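Local coordinates for AbiEi antitoxin C-terminal domain-containing protein (Mycobacterium tuberculosis, PDB 1ZEL), which is of unknown function but probably binds DNA through a winged-helix domain and resembles the AbiEi antitoxins in its C-terminal part, at residues Ser275-Ala278 against Leu283-Glu286. Residues are numbered along the deposited sequence; the frame is centred on the assembly and turned at random.
Sequences SVWA and LVDE
Trp277 and Val284 face each other as the non-hydrogen-bonded pair of an antiparallel beta hairpin, strands 276-278 and 283-285, in a small mixed sheet where strand 283-285 is central and runs parallel to strand 262-264 on its other side. Four backbone hydrogen bonds join the hairpin strands, two within each of the pairs Val276-Asp285 and Ala278-Leu283; the bond from Ala278 N to Leu283 O is the shortest, 2.7 Å. From CB of Val284, a beta-branched residue at home in a strand, the two methyls part. CG1 stands anti to the backbone N (chi1 174°) and meets Ser275 CB at 3.9 Å, while CG2, beside that N, lies 3.8 Å from Trp277 CE3. The two methyls of one valine thus reach two residues of the opposite strand, a serine and an indole whose six-membered ring extends obliquely toward the partner strand, with CE3 3.2 Å from Leu283 O. The other face of the hairpin carries Val276, Ala278, Leu283 and Asp285. The small methyl of Ala278 touches Tyr236 of helix 228-240, as does Leu283. Asp285 suits the strand end because OD1 accepts the N-H groups of Leu287 and Val288 and OD2 that of Val289, where the chain turns into helix 288-296; OD2 also hydrogen-bonds Tyr236 OH. Its backbone is held to the hairpin as well, with Asp285 N 2.8 Å from Val276 O.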
loop_
_atom_site.group_PDB
_atom_site.type_symbol
_atom_site.label_atom_id
_atom_site.label_comp_id
_atom_site.label_asym_id
_atom_site.label_seq_id
_atom_site.Cartn_x
_atom_site.Cartn_y
_atom_site.Cartn_z
ATOM N N SER A 275 -27.567 2.140 12.747
ATOM C CA SER A 275 -27.410 2.996 11.549
ATOM C C SER A 275 -27.975 4.390 11.750
ATOM O O SER A 275 -28.873 4.571 12.554
ATOM C CB SER A 275 -28.018 2.349 10.299
ATOM O OG SER A 275 -29.413 2.146 10.434
ATOM N N VAL A 276 -27.430 5.352 11.006
ATOM C CA VAL A 276 -27.807 6.763 11.049
ATOM C C VAL A 276 -28.232 7.123 9.635
ATOM O O VAL A 276 -27.658 6.607 8.688
ATOM C CB VAL A 276 -26.561 7.637 11.354
ATOM C CG1 VAL A 276 -26.900 9.143 11.295
ATOM C CG2 VAL A 276 -25.965 7.256 12.695
ATOM N N TRP A 277 -29.222 7.998 9.499
ATOM C CA TRP A 277 -29.722 8.433 8.195
ATOM C C TRP A 277 -29.184 9.815 7.911
ATOM O O TRP A 277 -29.347 10.709 8.730
ATOM C CB TRP A 277 -31.258 8.447 8.217
ATOM C CG TRP A 277 -32.009 9.178 7.089
ATOM C CD1 TRP A 277 -32.961 10.151 7.245
ATOM C CD2 TRP A 277 -31.900 8.951 5.683
ATOM N NE1 TRP A 277 -33.448 10.550 6.018
ATOM C CE2 TRP A 277 -32.814 9.824 5.045
ATOM C CE3 TRP A 277 -31.098 8.104 4.888
ATOM C CZ2 TRP A 277 -32.960 9.874 3.651
ATOM C CZ3 TRP A 277 -31.254 8.145 3.502
ATOM C CH2 TRP A 277 -32.171 9.035 2.897
ATOM N N ALA A 278 -28.540 9.977 6.755
ATOM C CA ALA A 278 -28.051 11.268 6.302
ATOM C C ALA A 278 -28.740 11.719 4.996
ATOM O O ALA A 278 -28.231 11.474 3.894
ATOM C CB ALA A 278 -26.511 11.204 6.134
ATOM N N LEU A 283 -28.012 8.768 2.307
ATOM C CA LEU A 283 -27.106 7.752 2.774
ATOM C C LEU A 283 -27.540 7.202 4.113
ATOM O O LEU A 283 -27.856 7.960 5.042
ATOM C CB LEU A 283 -25.694 8.367 2.876
ATOM C CG LEU A 283 -24.520 7.479 3.217
ATOM C CD1 LEU A 283 -23.329 7.999 2.492
ATOM C CD2 LEU A 283 -24.278 7.492 4.695
ATOM N N VAL A 284 -27.545 5.876 4.198
ATOM C CA VAL A 284 -27.720 5.165 5.460
ATOM C C VAL A 284 -26.309 4.727 5.906
ATOM O O VAL A 284 -25.652 3.935 5.231
ATOM C CB VAL A 284 -28.650 3.946 5.297
ATOM C CG1 VAL A 284 -28.702 3.141 6.590
ATOM C CG2 VAL A 284 -30.075 4.423 4.912
ATOM N N ASP A 285 -25.849 5.280 7.019
ATOM C CA ASP A 285 -24.522 4.992 7.526
ATOM C C ASP A 285 -24.573 3.844 8.535
ATOM O O ASP A 285 -25.067 4.012 9.641
ATOM C CB ASP A 285 -23.907 6.254 8.159
ATOM C CG ASP A 285 -22.496 6.022 8.715
ATOM O OD1 ASP A 285 -21.840 5.045 8.310
ATOM O OD2 ASP A 285 -22.044 6.822 9.570
ATOM N N GLU A 286 -24.045 2.686 8.136
ATOM C CA GLU A 286 -23.973 1.513 9.005
ATOM C C GLU A 286 -22.562 1.286 9.523
ATOM O O GLU A 286 -22.275 0.304 10.230
ATOM C CB GLU A 286 -24.477 0.292 8.247
ATOM C CG GLU A 286 -25.880 0.497 7.738
ATOM C CD GLU A 286 -26.439 -0.663 6.948
ATOM O OE1 GLU A 286 -25.698 -1.629 6.651
ATOM O OE2 GLU A 286 -27.648 -0.603 6.629
#